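PDB 5JOZ: Non-reducing end alpha-L-arabinofuranosidase BoGH43B from Bacteroides ovatus, which removes terminal non-reducing alpha-L-arabinofuranose residues from the side branches of xyloglucan during its breakdown. Local coordinates for residues L57-P60 with E61-P64; L80-D84 with G85-V89. One frame throughout, in Å; residues are numbered along the deposited sequence.

Contact 1: residues L57-P60 with E61-P64; sequences LSRP and ENNP
Asn62 OD1 accepts a hydrogen bond from the backbone N of Arg59 at 3.2 Å, the donor sitting 22° off the carbonyl plane of the amide. In this buried side chain a chi1 of 63° tucks CG between the backbone N and the carbonyl carbon and turns OD1 back toward Arg59. Asn62 ND2 donates to a water that also accepts from Ser58 N, and to Ser115 O. In the buried part, Leu57 CB meets Asn63 CB at 3.7 Å, the two side chains crossing at about a right angle, while Leu57 CD1 and CD2 lie near Asn62 O. Between strands 51-55 and 74-83 of the GH43 catalytic domain the chain makes a type I-like beta turn from Arg59 to Asn62, with Arg59 O taking a weak bond from Asn62 N and a second weak one from Asn63 N (3.1 Å). The Arg59 guanidinium has Asn62 ND2 over one face, offset toward the rim, and Glu61 OE2 at its edge. The solvent side is looser: the weak salt bridge from Arg59 NE to Glu61 OE2 is 3.4 Å, with the carboxylate turned 81° from the guanidinium. Asp116 is the stronger partner of Arg59. Exposed Pro60 lies alongside exposed Glu61, both pointing the same way.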
loop_
_atom_site.group_PDB
_atom_site.type_symbol
_atom_site.label_atom_id
_atom_site.label_comp_id
_atom_site.label_asym_id
_atom_site.label_seq_id
_atom_site.Cartn_x
_atom_site.Cartn_y
_atom_site.Cartn_z
ATOM N N LEU A 57 -2.631 -11.774 -2.923
ATOM C CA LEU A 57 -1.392 -12.518 -3.107
ATOM C C LEU A 57 -0.773 -12.894 -1.742
ATOM O O LEU A 57 0.239 -12.323 -1.299
ATOM C CB LEU A 57 -0.439 -11.705 -4.004
ATOM C CG LEU A 57 -1.027 -11.013 -5.256
ATOM C CD1 LEU A 57 0.073 -10.258 -5.971
ATOM C CD2 LEU A 57 -1.716 -11.988 -6.223
ATOM N N SER A 58 -1.405 -13.883 -1.107
ATOM C CA SER A 58 -1.023 -14.401 0.218
ATOM C C SER A 58 -0.024 -15.579 0.200
ATOM O O SER A 58 0.299 -16.115 1.269
ATOM C CB SER A 58 -2.280 -14.848 0.989
ATOM O OG SER A 58 -3.235 -13.803 1.125
ATOM N N ARG A 59 0.454 -15.990 -0.981
ATOM C CA ARG A 59 1.382 -17.125 -1.090
ATOM C C ARG A 59 2.564 -16.767 -1.991
ATOM O O ARG A 59 2.435 -15.912 -2.858
ATOM C CB ARG A 59 0.640 -18.362 -1.629
ATOM C CG ARG A 59 -0.475 -18.859 -0.703
ATOM C CD ARG A 59 -1.090 -20.187 -1.140
ATOM N NE ARG A 59 -1.421 -20.244 -2.572
ATOM C CZ ARG A 59 -2.484 -19.682 -3.151
ATOM N NH1 ARG A 59 -3.365 -18.966 -2.447
ATOM N NH2 ARG A 59 -2.672 -19.823 -4.461
ATOM N N PRO A 60 3.721 -17.425 -1.799
ATOM C CA PRO A 60 4.878 -17.129 -2.664
ATOM C C PRO A 60 4.700 -17.467 -4.170
ATOM O O PRO A 60 5.345 -16.845 -5.014
ATOM C CB PRO A 60 6.015 -17.961 -2.042
ATOM C CG PRO A 60 5.355 -19.002 -1.195
ATOM C CD PRO A 60 4.030 -18.443 -0.768
ATOM N N GLU A 61 3.850 -18.430 -4.507
ATOM C CA GLU A 61 3.655 -18.777 -5.930
ATOM C C GLU A 61 2.836 -17.732 -6.703
ATOM O O GLU A 61 3.035 -17.583 -7.903
ATOM C CB GLU A 61 3.102 -20.200 -6.124
ATOM C CG GLU A 61 1.751 -20.498 -5.485
ATOM C CD GLU A 61 1.829 -21.334 -4.211
ATOM O OE1 GLU A 61 2.743 -21.102 -3.378
ATOM O OE2 GLU A 61 0.949 -22.216 -4.046
ATOM N N ASN A 62 1.944 -17.004 -6.020
ATOM C CA ASN A 62 1.231 -15.862 -6.639
ATOM C C ASN A 62 1.800 -14.457 -6.325
ATOM O O ASN A 62 1.271 -13.475 -6.834
ATOM C CB ASN A 62 -0.306 -15.932 -6.436
ATOM C CG ASN A 62 -0.747 -15.867 -4.981
ATOM O OD1 ASN A 62 -0.019 -15.419 -4.103
ATOM N ND2 ASN A 62 -1.971 -16.324 -4.726
ATOM N N ASN A 63 2.857 -14.359 -5.512
ATOM C CA ASN A 63 3.643 -13.113 -5.407
ATOM C C ASN A 63 5.146 -13.435 -5.397
ATOM O O ASN A 63 5.793 -13.376 -4.349
ATOM C CB ASN A 63 3.233 -12.275 -4.164
ATOM C CG ASN A 63 3.529 -10.761 -4.308
ATOM O OD1 ASN A 63 4.045 -10.288 -5.325
ATOM N ND2 ASN A 63 3.194 -9.998 -3.271
ATOM N N PRO A 64 5.705 -13.791 -6.570
ATOM C CA PRO A 64 7.167 -13.948 -6.682
ATOM C C PRO A 64 7.875 -12.596 -6.604
ATOM O O PRO A 64 7.689 -11.759 -7.489
ATOM C CB PRO A 64 7.357 -14.590 -8.069
ATOM C CG PRO A 64 6.122 -14.256 -8.833
ATOM C CD PRO A 64 5.010 -14.134 -7.828
HETATM O O HOH W 1 -3.475 -15.439 -2.199
#

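Contact 2: residues L80-D84 with G85-V89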
loop_
_atom_site.group_PDB
_atom_site.type_symbol
_atom_site.label_atom_id
_atom_site.label_comp_id
_atom_site.label_asym_id
_atom_site.label_seq_id
_atom_site.Cartn_x
_atom_site.Cartn_y
_atom_site.Cartn_z
ATOM N N LEU A 80 -9.607 -4.702 -9.490
ATOM C CA LEU A 80 -10.472 -5.708 -8.838
ATOM C C LEU A 80 -11.861 -5.686 -9.473
ATOM O O LEU A 80 -12.506 -4.642 -9.522
ATOM C CB LEU A 80 -10.604 -5.401 -7.340
ATOM C CG LEU A 80 -11.708 -6.045 -6.487
ATOM C CD1 LEU A 80 -11.575 -7.552 -6.408
ATOM C CD2 LEU A 80 -11.669 -5.488 -5.073
ATOM N N ARG A 81 -12.328 -6.835 -9.950
ATOM C CA ARG A 81 -13.676 -6.935 -10.510
ATOM C C ARG A 81 -14.357 -8.223 -10.073
ATOM O O ARG A 81 -13.718 -9.114 -9.513
ATOM C CB ARG A 81 -13.625 -6.850 -12.038
ATOM C CG ARG A 81 -12.991 -5.584 -12.600
ATOM C CD ARG A 81 -13.864 -4.362 -12.381
ATOM N NE ARG A 81 -13.262 -3.123 -12.913
ATOM C CZ ARG A 81 -12.822 -2.075 -12.201
ATOM N NH1 ARG A 81 -12.871 -2.050 -10.874
ATOM N NH2 ARG A 81 -12.325 -1.017 -12.834
ATOM N N TYR A 82 -15.660 -8.290 -10.324
ATOM C CA TYR A 82 -16.501 -9.427 -9.939
ATOM C C TYR A 82 -17.464 -9.793 -11.073
ATOM O O TYR A 82 -18.133 -8.910 -11.615
ATOM C CB TYR A 82 -17.302 -9.069 -8.688
ATOM C CG TYR A 82 -18.277 -10.133 -8.243
ATOM C CD1 TYR A 82 -17.862 -11.183 -7.424
ATOM C CD2 TYR A 82 -19.619 -10.094 -8.639
ATOM C CE1 TYR A 82 -18.753 -12.158 -7.004
ATOM C CE2 TYR A 82 -20.519 -11.069 -8.226
ATOM C CZ TYR A 82 -20.082 -12.096 -7.403
ATOM O OH TYR A 82 -20.963 -13.067 -6.983
ATOM N N HIS A 83 -17.535 -11.088 -11.403
ATOM C CA HIS A 83 -18.457 -11.606 -12.415
ATOM C C HIS A 83 -18.868 -13.055 -12.145
ATOM O O HIS A 83 -18.010 -13.937 -12.021
ATOM C CB HIS A 83 -17.835 -11.496 -13.809
ATOM C CG HIS A 83 -18.758 -11.904 -14.920
ATOM N ND1 HIS A 83 -19.941 -11.247 -15.187
ATOM C CD2 HIS A 83 -18.665 -12.900 -15.836
ATOM C CE1 HIS A 83 -20.539 -11.822 -16.216
ATOM N NE2 HIS A 83 -19.788 -12.829 -16.626
ATOM N N ASP A 84 -20.182 -13.281 -12.061
ATOM C CA ASP A 84 -20.776 -14.616 -11.905
ATOM C C ASP A 84 -20.105 -15.463 -10.820
ATOM O O ASP A 84 -19.460 -16.484 -11.104
ATOM C CB ASP A 84 -20.792 -15.353 -13.258
ATOM C CG ASP A 84 -22.002 -14.998 -14.103
ATOM O OD1 ASP A 84 -22.383 -13.805 -14.153
ATOM O OD2 ASP A 84 -22.569 -15.926 -14.721
ATOM N N GLY A 85 -20.235 -14.997 -9.583
ATOM C CA GLY A 85 -19.745 -15.729 -8.414
ATOM C C GLY A 85 -18.240 -15.788 -8.225
ATOM O O GLY A 85 -17.777 -16.491 -7.328
ATOM N N THR A 86 -17.483 -15.043 -9.039
ATOM C CA THR A 86 -16.024 -15.099 -9.044
ATOM C C THR A 86 -15.404 -13.674 -9.036
ATOM O O THR A 86 -15.763 -12.834 -9.866
ATOM C CB THR A 86 -15.524 -15.892 -10.277
ATOM O OG1 THR A 86 -16.011 -17.238 -10.212
ATOM C CG2 THR A 86 -13.991 -15.917 -10.361
ATOM N N PHE A 87 -14.471 -13.430 -8.107
ATOM C CA PHE A 87 -13.711 -12.178 -8.039
ATOM C C PHE A 87 -12.451 -12.327 -8.851
ATOM O O PHE A 87 -11.874 -13.398 -8.867
ATOM C CB PHE A 87 -13.309 -11.858 -6.600
ATOM C CG PHE A 87 -14.463 -11.563 -5.714
ATOM C CD1 PHE A 87 -15.188 -12.594 -5.127
ATOM C CD2 PHE A 87 -14.831 -10.249 -5.453
ATOM C CE1 PHE A 87 -16.270 -12.319 -4.308
ATOM C CE2 PHE A 87 -15.910 -9.972 -4.630
ATOM C CZ PHE A 87 -16.633 -11.001 -4.063
ATOM N N TYR A 88 -12.025 -11.247 -9.503
ATOM C CA TYR A 88 -10.823 -11.229 -10.339
ATOM C C TYR A 88 -9.959 -10.046 -9.922
ATOM O O TYR A 88 -10.474 -8.939 -9.747
ATOM C CB TYR A 88 -11.191 -11.053 -11.814
ATOM C CG TYR A 88 -11.931 -12.218 -12.437
ATOM C CD1 TYR A 88 -13.289 -12.394 -12.222
ATOM C CD2 TYR A 88 -11.272 -13.132 -13.246
ATOM C CE1 TYR A 88 -13.973 -13.453 -12.790
ATOM C CE2 TYR A 88 -11.945 -14.202 -13.820
ATOM C CZ TYR A 88 -13.299 -14.358 -13.586
ATOM O OH TYR A 88 -13.983 -15.415 -14.135
ATOM N N VAL A 89 -8.660 -10.291 -9.746
ATOM C CA VAL A 89 -7.711 -9.231 -9.494
ATOM C C VAL A 89 -6.552 -9.341 -10.467
ATOM O O VAL A 89 -5.798 -10.307 -10.420
ATOM C CB VAL A 89 -7.179 -9.253 -8.050
ATOM C CG1 VAL A 89 -6.078 -8.219 -7.874
ATOM C CG2 VAL A 89 -8.307 -8.960 -7.080
#
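Two nearly straight backbone bonds join Arg81 to Tyr88, Arg81 N to Tyr88 O at 2.8 Å and Tyr88 N to Arg81 O at 2.7 Å, making them a hydrogen-bonded antiparallel pair. Closer to the bend, His83 N donates to Thr86 O at 2.9 Å, and the return bond from Thr86 N is longer and reaches His83 O from above its carbonyl plane. A type I' turn from His83 to Thr86 closes the hairpin with a two-residue loop, Asp84 and Gly85, both at positive phi, which glycine in particular favours. Tyr82 OH lies 3.3 Å from Gly85 CA and accepts a weak bond from Gly85 N.

On one face of the hairpin, the non-hydrogen-bonded pair Tyr82 and Phe87 lies with Leu80 and Val89. Tyr82 extends with CG anti to its backbone N (chi1 176°), which sets its ring edge against Phe87: CD1 stands over the centre of the Phe87 face, and the planes meet at 59° in an edge-to-face stack. Leu80 CD1 approaches the edge of that ring and touches Val89 CG2 at 3.6 Å.

On the other face, Arg81 forms salt bridges with Asp240 and Glu130, and His83 stacks on Phe131 of strand 128-132. Tyr82 and Phe87 pack on Val22 of strand 18-22, while strand 102-107 continues the sheet beyond strand 86-94.

Overall arrangement
In series along the GH43 five-bladed beta-propeller, contact 1 lies in the connection from the blade ending with strand 51-55 to the next, whose first two strands form the hairpin of contact 2. Their centres are 19 Å apart and their nearest atoms about 6 Å, without touching. Strand 102-107 links them: Leu57 rests on Phe103 and Val105, and Val89 pairs with Val105 through the backbone. Contact 2 is nearer the active site, with side chains about 11 Å apart for Val89 and Asp16, the inferred proton acceptor, and for Arg81 and Asp126, inferred to tune the proton donor. Contact 1 instead meets Asn328, in the concanavalin A-like range: its ND2 donates to Asn63 O, and Pro60 touches it.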